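PDB 6H0C: putative diflavin flavoprotein A 3, which probably carries electrons from NADH to oxygen, reducing it to water, and is represented here by its flavodiiron core of metallo-beta-lactamase-like and flavodoxin-like parts. Local coordinates for residues 12-17 and 163-168; 84-89 and 115-120; 128-133 and 144-149; 155-160 and 169-174; 263-268 and 289-294. All blocks are in the same frame, centred on the assembly; numbering follows the deposited sequence.

Contact 1. Residues 12-17 and 163-168; sequences VDTTVF and PRTEIL
The guanidinium of R164 carries the methyl CG2 of V12 over the centre of one face, with CG2 3.7 Å from CZ. Near the NH2 end of the same flat group lies the other valine methyl, CG1, 3.9 Å from NH2. The two side chains meet at about a right angle; the arginine chain is bent at chi2 (61°), and its planar end lies across the valine. V12 CG2 is shared: it also touches T165 CG2 at 3.6 Å. These residues sit at two hairpin connections. V12 and D13 make the turn between strands 4-11 and 14-21 of the seven-stranded sheet, while residues 163-166 connect strands 158-162 and 167-171 of the five-stranded one, with a G1 beta bulge formed by E166 and I167 opposite D162; each segment then runs into the second strand. The contact thus ties a turn of each sheet in the metallo-beta-lactamase-like sandwich. Deeper in, the chemistry becomes polar. T14 OG1 donates to V12 O (2.8 Å) from above the carbonyl plane and receives a hydrogen bond from a water (2.9 Å), which also bonds T165 OG1 at 2.7 Å. Beyond this bridge, T14 CG2 approaches I167 CD1 only loosely, at 4.4 Å.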
# COMPACT_ATOMS: atom_id res chain seq x y z
N VAL A 12 1.71 -14.23 24.21
CA VAL A 12 2.76 -15.19 24.56
C VAL A 12 3.81 -15.24 23.46
O VAL A 12 3.49 -15.35 22.27
CB VAL A 12 2.21 -16.62 24.80
CG1 VAL A 12 1.40 -16.66 26.08
CG2 VAL A 12 1.38 -17.10 23.63
N ASP A 13 5.07 -15.13 23.88
CA ASP A 13 6.21 -15.18 22.97
C ASP A 13 6.24 -14.04 21.95
O ASP A 13 7.05 -14.04 21.03
CB ASP A 13 6.23 -16.52 22.22
CG ASP A 13 6.18 -17.71 23.17
OD1 ASP A 13 6.98 -17.75 24.13
OD2 ASP A 13 5.31 -18.59 22.96
N THR A 14 5.36 -13.05 22.13
CA THR A 14 5.19 -12.04 21.09
C THR A 14 5.39 -10.62 21.60
O THR A 14 4.79 -10.19 22.59
CB THR A 14 3.79 -12.13 20.46
OG1 THR A 14 3.49 -13.49 20.13
CG2 THR A 14 3.74 -11.27 19.20
N THR A 15 6.23 -9.88 20.88
CA THR A 15 6.56 -8.51 21.22
C THR A 15 6.36 -7.58 20.03
O THR A 15 6.67 -7.97 18.89
CB THR A 15 8.01 -8.41 21.71
OG1 THR A 15 8.24 -9.40 22.72
CG2 THR A 15 8.31 -7.01 22.26
N VAL A 16 5.85 -6.38 20.27
CA VAL A 16 5.81 -5.36 19.22
C VAL A 16 6.91 -4.31 19.41
O VAL A 16 7.24 -3.90 20.53
CB VAL A 16 4.44 -4.65 19.14
CG1 VAL A 16 4.21 -3.80 20.38
CG2 VAL A 16 4.39 -3.78 17.90
N PHE A 17 7.50 -3.90 18.29
CA PHE A 17 8.45 -2.80 18.27
C PHE A 17 7.83 -1.70 17.42
O PHE A 17 7.80 -1.82 16.19
CB PHE A 17 9.80 -3.23 17.67
CG PHE A 17 10.57 -4.21 18.50
CD1 PHE A 17 11.70 -3.81 19.19
CD2 PHE A 17 10.17 -5.54 18.58
CE1 PHE A 17 12.42 -4.72 19.97
CE2 PHE A 17 10.89 -6.45 19.36
CZ PHE A 17 12.02 -6.03 20.06
N PRO A 163 -2.40 -18.88 15.35
CA PRO A 163 -3.51 -19.47 16.11
C PRO A 163 -3.22 -19.54 17.61
O PRO A 163 -4.16 -19.58 18.40
CB PRO A 163 -3.64 -20.87 15.51
CG PRO A 163 -2.30 -21.16 14.92
CD PRO A 163 -1.80 -19.84 14.41
N ARG A 164 -1.95 -19.54 18.01
CA ARG A 164 -1.61 -19.60 19.43
C ARG A 164 -2.07 -18.34 20.18
O ARG A 164 -2.54 -18.41 21.32
CB ARG A 164 -0.10 -19.79 19.62
CG ARG A 164 0.37 -19.75 21.07
CD ARG A 164 -0.29 -20.86 21.91
NE ARG A 164 0.13 -20.82 23.31
CZ ARG A 164 -0.53 -20.18 24.27
NH1 ARG A 164 -1.64 -19.52 23.98
NH2 ARG A 164 -0.07 -20.20 25.52
N THR A 165 -1.93 -17.19 19.53
CA THR A 165 -2.19 -15.89 20.16
C THR A 165 -3.46 -15.23 19.61
O THR A 165 -3.88 -14.19 20.12
CB THR A 165 -1.01 -14.93 19.94
OG1 THR A 165 -0.80 -14.76 18.53
CG2 THR A 165 0.26 -15.48 20.58
N GLU A 166 -4.03 -15.83 18.57
CA GLU A 166 -5.20 -15.30 17.89
C GLU A 166 -4.95 -13.91 17.31
O GLU A 166 -5.85 -13.07 17.23
CB GLU A 166 -6.40 -15.28 18.84
CG GLU A 166 -6.95 -16.66 19.09
CD GLU A 166 -7.69 -16.76 20.39
OE1 GLU A 166 -7.25 -16.11 21.37
OE2 GLU A 166 -8.70 -17.48 20.42
N ILE A 167 -3.70 -13.68 16.92
CA ILE A 167 -3.35 -12.43 16.27
C ILE A 167 -3.32 -12.64 14.76
O ILE A 167 -2.71 -13.60 14.26
CB ILE A 167 -1.99 -11.90 16.73
CG1 ILE A 167 -2.01 -11.62 18.23
CG2 ILE A 167 -1.62 -10.65 15.94
CD1 ILE A 167 -0.63 -11.28 18.80
N LEU A 168 -3.99 -11.75 14.05
CA LEU A 168 -3.85 -11.64 12.60
C LEU A 168 -2.90 -10.48 12.31
O LEU A 168 -3.16 -9.33 12.68
CB LEU A 168 -5.21 -11.42 11.95
CG LEU A 168 -5.35 -11.57 10.44
CD1 LEU A 168 -5.04 -13.01 10.02
CD2 LEU A 168 -6.75 -11.18 10.02
O HOH W 1 1.69 -13.99 17.86

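Contact 2. Residues 84-89 and 115-120; sequences VNANRA and EKLLAD
L117 pushes its methyl CD1 into the first turn of helix 86-98, and the packing is tightest there: CD1 lies 3.3 Å from N85 C and 3.5 Å from A86 N, against backbone as much as side chains. Two more carbons close round the same methyl, V84 CG1 at 3.7 Å and A89 CB at 4.0 Å. V84 turns CG1 to it by placing that branch anti to its own backbone N (chi1 169°), and the valine and leucine side chains run past each other in opposite directions. The other leucine branch is on the loose side. CD2 rests against A86 CB at 3.9 Å, and A86 is solvent-exposed; L118, just past the end of helix 108-117, adds only a distant approach of its CD2 to A89 O at 4.3 Å. The CB of N85 is directed away from the leucine, and its side chain caps the helix: its OD1 accepts from R88 N over 3.0 Å in a nearly straight bond (171°). Its ND2 bonds a citrate, probably from the crystallisation liquor, and so does R88 NH2. The run from H83 to R88 probably occupies the place of the H-x-E-x-D-H iron-binding motif of canonical flavodiiron proteins, with N85, N87 and R88 as non-canonical residues.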
# COMPACT_ATOMS: atom_id res chain seq x y z
N VAL A 84 6.61 -5.31 0.43
CA VAL A 84 7.99 -5.02 0.06
C VAL A 84 8.08 -3.81 -0.85
O VAL A 84 7.24 -3.61 -1.72
CB VAL A 84 8.63 -6.24 -0.66
CG1 VAL A 84 9.96 -5.86 -1.29
CG2 VAL A 84 8.83 -7.38 0.30
N ASN A 85 9.11 -3.00 -0.62
CA ASN A 85 9.51 -1.93 -1.54
C ASN A 85 10.95 -1.51 -1.26
O ASN A 85 11.58 -2.01 -0.33
CB ASN A 85 8.55 -0.74 -1.44
CG ASN A 85 8.39 -0.23 -0.02
OD1 ASN A 85 9.37 0.14 0.64
ND2 ASN A 85 7.15 -0.18 0.45
N ALA A 86 11.47 -0.59 -2.07
CA ALA A 86 12.88 -0.18 -1.98
C ALA A 86 13.21 0.41 -0.62
O ALA A 86 14.32 0.24 -0.10
CB ALA A 86 13.20 0.82 -3.08
N ASN A 87 12.25 1.12 -0.05
CA ASN A 87 12.42 1.77 1.24
C ASN A 87 12.63 0.72 2.34
O ASN A 87 13.60 0.79 3.10
CB ASN A 87 11.20 2.66 1.53
CG ASN A 87 11.44 3.65 2.66
OD1 ASN A 87 11.57 3.26 3.82
ND2 ASN A 87 11.49 4.93 2.33
N ARG A 88 11.73 -0.25 2.42
CA ARG A 88 11.88 -1.35 3.36
C ARG A 88 13.12 -2.19 3.05
O ARG A 88 13.79 -2.70 3.95
CB ARG A 88 10.63 -2.25 3.34
CG ARG A 88 9.33 -1.57 3.77
CD ARG A 88 9.23 -1.41 5.27
NE ARG A 88 8.03 -0.67 5.66
CZ ARG A 88 7.32 -0.91 6.76
NH1 ARG A 88 7.70 -1.87 7.60
NH2 ARG A 88 6.24 -0.19 7.02
N ALA A 89 13.42 -2.35 1.76
CA ALA A 89 14.55 -3.18 1.35
C ALA A 89 15.86 -2.61 1.89
O ALA A 89 16.81 -3.36 2.16
CB ALA A 89 14.60 -3.31 -0.16
N GLU A 115 13.84 -9.64 -5.34
CA GLU A 115 14.96 -10.12 -6.15
C GLU A 115 15.51 -8.98 -7.01
O GLU A 115 16.72 -8.83 -7.14
CB GLU A 115 14.52 -11.30 -7.02
CG GLU A 115 14.26 -12.59 -6.21
CD GLU A 115 13.68 -13.73 -7.04
OE1 GLU A 115 13.19 -14.71 -6.43
OE2 GLU A 115 13.71 -13.65 -8.29
N LYS A 116 14.63 -8.17 -7.58
CA LYS A 116 15.11 -7.01 -8.32
C LYS A 116 15.72 -6.00 -7.35
O LYS A 116 16.86 -5.59 -7.54
CB LYS A 116 13.97 -6.37 -9.13
CG LYS A 116 13.44 -7.28 -10.24
CD LYS A 116 12.50 -6.55 -11.19
CE LYS A 116 11.24 -6.06 -10.50
NZ LYS A 116 10.30 -7.18 -10.16
N LEU A 117 14.98 -5.64 -6.30
CA LEU A 117 15.44 -4.64 -5.32
C LEU A 117 16.80 -4.94 -4.71
O LEU A 117 17.57 -4.02 -4.43
CB LEU A 117 14.42 -4.51 -4.19
CG LEU A 117 13.09 -3.86 -4.57
CD1 LEU A 117 12.16 -3.76 -3.36
CD2 LEU A 117 13.35 -2.50 -5.16
N LEU A 118 17.10 -6.21 -4.47
CA LEU A 118 18.37 -6.59 -3.86
C LEU A 118 19.33 -7.19 -4.87
O LEU A 118 20.33 -7.81 -4.49
CB LEU A 118 18.15 -7.59 -2.73
CG LEU A 118 17.50 -7.03 -1.47
CD1 LEU A 118 17.35 -8.14 -0.45
CD2 LEU A 118 18.33 -5.88 -0.91
N ALA A 119 19.02 -7.00 -6.15
CA ALA A 119 19.81 -7.57 -7.24
C ALA A 119 21.31 -7.35 -7.07
O ALA A 119 22.10 -8.31 -7.13
CB ALA A 119 19.35 -6.99 -8.57
N ASP A 120 21.70 -6.10 -6.83
CA ASP A 120 23.11 -5.74 -6.74
C ASP A 120 23.62 -5.73 -5.30
O ASP A 120 24.78 -5.41 -5.06
CB ASP A 120 23.36 -4.37 -7.37
CG ASP A 120 23.24 -4.39 -8.87
OD1 ASP A 120 23.36 -5.49 -9.46
OD2 ASP A 120 23.02 -3.31 -9.46

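Contact 3. Residues 128-133 and 144-149; sequences QVMKGN and LTFIPT
F146 O is approached by two groups of the facing loop: N133 N donates to it over 3.0 Å, nearly along the C=O axis, with an N-H...O angle of 155°, and G132 CA adds a CA-H...O contact at 3.5 Å. Beside this bond the backbone is close-packed. The ring of P148 lies against the peptide on the N-terminal side of G132, with CD 3.4 Å from both G132 N and G132 CA, the carbon pair being tighter than an ordinary van der Waals contact. On the other flank T145 CG2 reaches N133 CA at 4.0 Å. The apolar half of the contact belongs to M130 and F146. CG of M130 stands over one face of the phenyl ring, 3.9 Å from its centroid and 20° off the normal, a CH-pi contact offset to the rim. The bend at chi2 (-65°) then carries the thioether along that rim: SD sits obliquely to the ring in a Met-aromatic contact, and CE ends 3.5 Å from F146 CE1. I105 touches both side chains. Strand 127-129 borders the seven-stranded sheet and strand 143-148 belongs to the five-stranded one, so the pair packs between the two sheets of the metallo-beta-lactamase-like sandwich. The chemistry divides accordingly: one direct hydrogen bond fixes the loop against the strand at its exposed rim, whereas the buried side depends on dispersion between a thioether chain and an aromatic face.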
# COMPACT_ATOMS: atom_id res chain seq x y z
N GLN A 128 11.79 -18.06 1.11
CA GLN A 128 10.76 -19.08 1.04
C GLN A 128 9.42 -18.41 0.75
O GLN A 128 8.89 -17.66 1.57
CB GLN A 128 10.71 -19.90 2.33
CG GLN A 128 9.72 -21.07 2.28
CD GLN A 128 9.74 -21.91 3.55
OE1 GLN A 128 10.74 -21.96 4.27
NE2 GLN A 128 8.62 -22.56 3.83
N VAL A 129 8.88 -18.68 -0.44
CA VAL A 129 7.62 -18.09 -0.86
C VAL A 129 6.41 -18.76 -0.20
O VAL A 129 6.33 -19.99 -0.13
CB VAL A 129 7.46 -18.16 -2.38
CG1 VAL A 129 6.11 -17.66 -2.80
CG2 VAL A 129 8.56 -17.35 -3.05
N MET A 130 5.48 -17.95 0.28
CA MET A 130 4.27 -18.47 0.90
C MET A 130 3.02 -18.12 0.08
O MET A 130 2.86 -16.99 -0.41
CB MET A 130 4.14 -17.94 2.33
CG MET A 130 5.24 -18.41 3.29
SD MET A 130 5.23 -20.20 3.57
CE MET A 130 6.30 -20.34 5.00
N LYS A 131 2.16 -19.12 -0.07
CA LYS A 131 0.91 -19.02 -0.80
C LYS A 131 -0.23 -19.20 0.21
O LYS A 131 0.01 -19.56 1.36
CB LYS A 131 0.87 -20.07 -1.91
CG LYS A 131 -0.43 -20.14 -2.70
CD LYS A 131 -0.38 -21.22 -3.78
CE LYS A 131 -1.60 -21.17 -4.69
NZ LYS A 131 -1.56 -22.23 -5.75
N GLY A 132 -1.46 -18.96 -0.23
CA GLY A 132 -2.61 -19.09 0.65
C GLY A 132 -2.67 -20.46 1.30
O GLY A 132 -2.55 -21.47 0.61
N ASN A 133 -2.84 -20.48 2.62
CA ASN A 133 -2.97 -21.71 3.41
C ASN A 133 -1.66 -22.48 3.60
O ASN A 133 -1.68 -23.61 4.09
CB ASN A 133 -4.03 -22.62 2.79
CG ASN A 133 -5.41 -21.97 2.76
OD1 ASN A 133 -5.81 -21.29 3.70
ND2 ASN A 133 -6.13 -22.18 1.66
N LEU A 144 1.94 -20.70 12.08
CA LEU A 144 1.44 -19.60 11.28
C LEU A 144 0.77 -20.10 10.00
O LEU A 144 1.24 -21.06 9.37
CB LEU A 144 2.58 -18.65 10.93
CG LEU A 144 3.46 -18.20 12.10
CD1 LEU A 144 4.57 -17.27 11.61
CD2 LEU A 144 2.62 -17.55 13.20
N THR A 145 -0.33 -19.45 9.62
CA THR A 145 -0.95 -19.66 8.32
C THR A 145 -0.87 -18.35 7.52
O THR A 145 -1.11 -17.27 8.06
CB THR A 145 -2.41 -20.12 8.45
OG1 THR A 145 -2.44 -21.42 9.05
CG2 THR A 145 -3.07 -20.21 7.09
N PHE A 146 -0.53 -18.45 6.24
CA PHE A 146 -0.37 -17.24 5.44
C PHE A 146 -1.54 -17.00 4.48
O PHE A 146 -2.12 -17.93 3.94
CB PHE A 146 0.96 -17.31 4.68
CG PHE A 146 2.15 -17.38 5.59
CD1 PHE A 146 2.70 -18.60 5.95
CD2 PHE A 146 2.68 -16.22 6.14
CE1 PHE A 146 3.79 -18.66 6.82
CE2 PHE A 146 3.76 -16.27 7.01
CZ PHE A 146 4.32 -17.49 7.35
N ILE A 147 -1.87 -15.73 4.30
CA ILE A 147 -2.96 -15.30 3.43
C ILE A 147 -2.52 -14.14 2.53
O ILE A 147 -2.48 -12.99 2.99
CB ILE A 147 -4.21 -14.83 4.22
CG1 ILE A 147 -4.59 -15.84 5.31
CG2 ILE A 147 -5.37 -14.56 3.25
CD1 ILE A 147 -4.06 -15.51 6.68
N PRO A 148 -2.19 -14.43 1.26
CA PRO A 148 -1.92 -13.35 0.29
C PRO A 148 -3.12 -12.40 0.14
O PRO A 148 -4.26 -12.85 0.00
CB PRO A 148 -1.64 -14.11 -1.02
CG PRO A 148 -1.13 -15.45 -0.57
CD PRO A 148 -1.94 -15.76 0.67
N THR A 149 -2.88 -11.10 0.20
CA THR A 149 -3.97 -10.14 0.06
C THR A 149 -3.55 -9.01 -0.87
O THR A 149 -3.43 -7.86 -0.45
CB THR A 149 -4.42 -9.58 1.43
OG1 THR A 149 -3.29 -9.06 2.13
CG2 THR A 149 -5.07 -10.68 2.27

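Contact 4. Residues 155-160 and 169-174; sequences PGQLCT and FTDKLF
Q157 and D171 both send CG anti to the backbone N (chi1 -173° and -169°), and the glutamine continues extended, so that its amide reaches the carboxylate and the turn beyond it. There Q157 OE1 lies 3.4 Å from D171 OD2, but as two acceptors they are not bonded, and the amide and carboxylate planes stand 66° apart. OE1 also abuts K172 CB at 3.3 Å, while NE2 rests 3.7 Å from L173 CG. The hydrogen bonds of these ends lie elsewhere: Q157 NE2 gives to T149 OG1, D171 OD1 pairs with H83 ND1, and K172 NZ is bonded to H229 NE2 and to a citrate. Further along, strands 158-162 and 167-171 form an antiparallel beta hairpin. T160 and F169 make a hydrogen-bonded pair: T160 N to F169 O is 3.0 Å, and F169 N to T160 O is 2.7 Å. C159 CA makes a CA-H...O contact of 3.3 Å with F169 O. The strand leaves this ladder in a type II' turn, closed by L173 N to T170 O (2.9 Å) and by T170 OG1 to L173 O (2.7 Å). F169 meanwhile stacks on F52. With no bond between amide and carboxylate, their orientation is probably set by the outside partners T149 and H83 together with the hairpin and turn. The turn places D171 at H83 and K172 at H229, probably at the position of the diiron site in canonical flavodiiron proteins.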
# COMPACT_ATOMS: atom_id res chain seq x y z
N PRO A 155 1.19 -5.23 -4.26
CA PRO A 155 1.00 -6.48 -5.00
C PRO A 155 1.50 -7.69 -4.23
O PRO A 155 0.98 -8.80 -4.40
CB PRO A 155 1.83 -6.26 -6.27
CG PRO A 155 1.95 -4.78 -6.40
CD PRO A 155 2.05 -4.28 -4.99
N GLY A 156 2.49 -7.49 -3.36
CA GLY A 156 3.06 -8.60 -2.63
C GLY A 156 2.51 -8.73 -1.23
O GLY A 156 3.08 -9.45 -0.40
N GLN A 157 1.40 -8.06 -0.95
CA GLN A 157 0.91 -8.02 0.43
C GLN A 157 0.53 -9.41 0.93
O GLN A 157 -0.11 -10.19 0.22
CB GLN A 157 -0.27 -7.07 0.57
CG GLN A 157 -0.70 -6.87 2.01
CD GLN A 157 -1.79 -5.83 2.12
OE1 GLN A 157 -1.51 -4.63 2.16
NE2 GLN A 157 -3.04 -6.27 2.14
N LEU A 158 0.92 -9.69 2.17
CA LEU A 158 0.76 -11.00 2.77
C LEU A 158 0.37 -10.87 4.22
O LEU A 158 1.10 -10.27 5.01
CB LEU A 158 2.06 -11.78 2.64
CG LEU A 158 2.05 -13.20 3.21
CD1 LEU A 158 1.21 -14.12 2.33
CD2 LEU A 158 3.47 -13.72 3.35
N CYS A 159 -0.80 -11.39 4.59
CA CYS A 159 -1.21 -11.40 5.99
C CYS A 159 -0.87 -12.75 6.62
O CYS A 159 -0.72 -13.74 5.92
CB CYS A 159 -2.72 -11.14 6.12
SG CYS A 159 -3.27 -9.50 5.56
N THR A 160 -0.77 -12.76 7.94
CA THR A 160 -0.36 -13.96 8.68
C THR A 160 -1.22 -14.16 9.92
O THR A 160 -1.46 -13.21 10.66
CB THR A 160 1.11 -13.86 9.13
OG1 THR A 160 1.94 -13.49 8.03
CG2 THR A 160 1.58 -15.20 9.73
N PHE A 169 -1.78 -10.78 11.67
CA PHE A 169 -0.86 -9.73 11.25
C PHE A 169 -1.34 -9.21 9.91
O PHE A 169 -1.27 -9.92 8.91
CB PHE A 169 0.57 -10.27 11.19
CG PHE A 169 1.08 -10.73 12.53
CD1 PHE A 169 1.70 -9.84 13.40
CD2 PHE A 169 0.90 -12.04 12.93
CE1 PHE A 169 2.15 -10.26 14.64
CE2 PHE A 169 1.34 -12.47 14.18
CZ PHE A 169 1.96 -11.58 15.04
N THR A 170 -1.84 -7.98 9.89
CA THR A 170 -2.62 -7.47 8.76
C THR A 170 -1.89 -6.48 7.87
O THR A 170 -2.47 -5.99 6.89
CB THR A 170 -3.93 -6.78 9.23
OG1 THR A 170 -3.60 -5.69 10.10
CG2 THR A 170 -4.82 -7.78 9.99
N ASP A 171 -0.63 -6.18 8.19
CA ASP A 171 0.18 -5.31 7.34
C ASP A 171 -0.60 -4.00 7.10
O ASP A 171 -1.01 -3.33 8.06
CB ASP A 171 0.55 -6.03 6.03
CG ASP A 171 1.62 -5.28 5.20
OD1 ASP A 171 2.79 -5.20 5.62
OD2 ASP A 171 1.28 -4.79 4.10
N LYS A 172 -0.83 -3.65 5.83
CA LYS A 172 -1.44 -2.36 5.53
C LYS A 172 -2.94 -2.31 5.82
O LYS A 172 -3.52 -1.23 5.83
CB LYS A 172 -1.17 -1.99 4.07
CG LYS A 172 0.29 -1.65 3.80
CD LYS A 172 0.63 -0.24 4.28
CE LYS A 172 2.13 0.04 4.14
NZ LYS A 172 2.48 1.48 4.36
N LEU A 173 -3.56 -3.45 6.07
CA LEU A 173 -4.99 -3.44 6.39
C LEU A 173 -5.28 -3.09 7.86
O LEU A 173 -4.57 -3.54 8.76
CB LEU A 173 -5.63 -4.80 6.07
CG LEU A 173 -5.66 -5.21 4.60
CD1 LEU A 173 -6.12 -6.66 4.45
CD2 LEU A 173 -6.58 -4.26 3.84
N PHE A 174 -6.31 -2.27 8.08
CA PHE A 174 -6.86 -2.01 9.41
C PHE A 174 -6.03 -1.06 10.27
O PHE A 174 -6.23 -0.98 11.49
CB PHE A 174 -7.06 -3.33 10.17
CG PHE A 174 -8.14 -4.19 9.61
CD1 PHE A 174 -9.43 -3.71 9.47
CD2 PHE A 174 -7.88 -5.49 9.21
CE1 PHE A 174 -10.44 -4.50 8.95
CE2 PHE A 174 -8.88 -6.29 8.69
CZ PHE A 174 -10.17 -5.79 8.56

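Contact 5. Residues 263-268 and 289-294; sequences ASAYGN and AINAET
The loop after the first strand of the flavodoxin-like domain, in the position where flavodoxins bind the FMN phosphate, meets the end of a neighbouring strand here, with S264 and A265 beside N291 and E293. A water joins the two sides: it accepts from A265 N at 2.9 Å and from N291 ND2 at 2.8 Å, and donates to E293 OE1 at 2.8 Å. N291 is turned to it with CG anti to the backbone N (chi1 -180°); its ND2 also bonds P152 O and lies near A265 CB, while OD1 touches S264 CA at 3.5 Å. Topologically this is the beta-alpha-beta crossover in which strand 257-262 leads through helix 268-281 to strand 286-291, its parallel neighbour at the sheet border, and the contact lies where both strands end. G267 occupies the N-cap position of that helix. Direct polar links between the two segments are poor. E293 N reaches A263 O at 3.2 Å, a weak bond with an angle of only 125°, and the same N-H also reaches N291 OD1, again weakly, at 2.9 Å. The extended chain of E293 then brings its carboxylate against the serine, OE1 standing 3.4 Å from S264 CB. Behind it, T294 N closes the turn on N291 O at 3.1 Å, and on the buried side A292 packs on P324.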
# COMPACT_ATOMS: atom_id res chain seq x y z
N ALA A 263 2.06 3.65 -13.40
CA ALA A 263 3.13 2.78 -13.87
C ALA A 263 3.58 1.73 -12.85
O ALA A 263 3.79 0.57 -13.22
CB ALA A 263 4.32 3.63 -14.29
N SER A 264 3.75 2.13 -11.59
CA SER A 264 4.16 1.19 -10.55
C SER A 264 3.78 1.67 -9.15
O SER A 264 3.36 2.82 -8.97
CB SER A 264 5.67 0.95 -10.63
OG SER A 264 6.36 2.09 -10.16
N ALA A 265 3.96 0.79 -8.17
CA ALA A 265 3.42 0.98 -6.82
C ALA A 265 4.14 2.05 -6.01
O ALA A 265 3.55 2.69 -5.15
CB ALA A 265 3.44 -0.34 -6.05
N TYR A 266 5.43 2.22 -6.27
CA TYR A 266 6.26 3.05 -5.42
C TYR A 266 7.04 4.02 -6.30
O TYR A 266 7.51 3.65 -7.37
CB TYR A 266 7.19 2.15 -4.57
CG TYR A 266 8.03 2.90 -3.55
CD1 TYR A 266 7.48 3.35 -2.35
CD2 TYR A 266 9.38 3.15 -3.78
CE1 TYR A 266 8.25 4.04 -1.42
CE2 TYR A 266 10.16 3.83 -2.87
CZ TYR A 266 9.59 4.27 -1.69
OH TYR A 266 10.38 4.95 -0.78
N GLY A 267 7.14 5.28 -5.88
CA GLY A 267 7.81 6.30 -6.68
C GLY A 267 7.01 7.59 -6.75
O GLY A 267 5.86 7.64 -6.30
N ASN A 268 7.61 8.63 -7.31
CA ASN A 268 6.95 9.93 -7.34
C ASN A 268 5.62 9.92 -8.10
O ASN A 268 4.67 10.58 -7.68
CB ASN A 268 7.88 10.98 -7.94
CG ASN A 268 8.95 11.42 -6.97
OD1 ASN A 268 8.78 11.31 -5.76
ND2 ASN A 268 10.06 11.93 -7.49
N ALA A 289 -7.94 1.59 -9.03
CA ALA A 289 -6.53 1.73 -9.31
C ALA A 289 -6.01 0.52 -10.08
O ALA A 289 -6.40 -0.61 -9.82
CB ALA A 289 -5.76 1.92 -8.01
N ILE A 290 -5.13 0.78 -11.04
CA ILE A 290 -4.47 -0.27 -11.79
C ILE A 290 -2.96 -0.02 -11.78
O ILE A 290 -2.49 1.04 -12.23
CB ILE A 290 -4.95 -0.32 -13.25
CG1 ILE A 290 -6.45 -0.61 -13.30
CG2 ILE A 290 -4.13 -1.33 -14.04
CD1 ILE A 290 -6.79 -2.04 -13.05
N ASN A 291 -2.22 -0.98 -11.25
CA ASN A 291 -0.76 -0.97 -11.30
C ASN A 291 -0.35 -1.63 -12.61
O ASN A 291 -0.46 -2.85 -12.76
CB ASN A 291 -0.18 -1.69 -10.07
CG ASN A 291 1.34 -1.72 -10.05
OD1 ASN A 291 2.00 -1.56 -11.08
ND2 ASN A 291 1.91 -1.95 -8.87
N ALA A 292 0.10 -0.82 -13.57
CA ALA A 292 0.42 -1.32 -14.90
C ALA A 292 1.49 -2.41 -14.84
O ALA A 292 1.49 -3.36 -15.62
CB ALA A 292 0.87 -0.18 -15.80
N GLU A 293 2.40 -2.26 -13.89
CA GLU A 293 3.53 -3.17 -13.75
C GLU A 293 3.09 -4.59 -13.37
O GLU A 293 3.68 -5.56 -13.82
CB GLU A 293 4.48 -2.63 -12.69
CG GLU A 293 5.89 -3.09 -12.81
CD GLU A 293 6.79 -2.33 -11.88
OE1 GLU A 293 6.54 -2.34 -10.66
OE2 GLU A 293 7.75 -1.69 -12.37
N THR A 294 2.04 -4.70 -12.55
CA THR A 294 1.69 -5.99 -11.98
C THR A 294 0.32 -6.47 -12.44
O THR A 294 -0.04 -7.62 -12.24
CB THR A 294 1.71 -5.94 -10.44
OG1 THR A 294 0.71 -5.02 -9.99
CG2 THR A 294 3.08 -5.51 -9.94
O HOH W 2 4.68 -1.94 -8.66

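In the fold
Contact 4 is the one wholly buried contact, its centre about 9 Å from the centre of the chain, and it relies on strand pairing; contact 2 is a surface contact held by apolar carbons. Contacts 1, 3 and 5 are partly buried. Contacts 1 and 4 share strand 167-171, and contact 3 adds strand 143-148, beside 158-162 in the same sheet: I147 N probably bonds C159 O, and L168 of contact 1 packs on T160. Contacts 1 and 3 join this sheet to the seven-stranded one, contact 1 by methyl packing and a water bridge, contact 3 by a direct backbone bond and a Met-aromatic contact. Contact 5, in the flavodoxin-like part, also uses water, and meets the other domain where Y266 packs on N85 and A86, and P155 on N291.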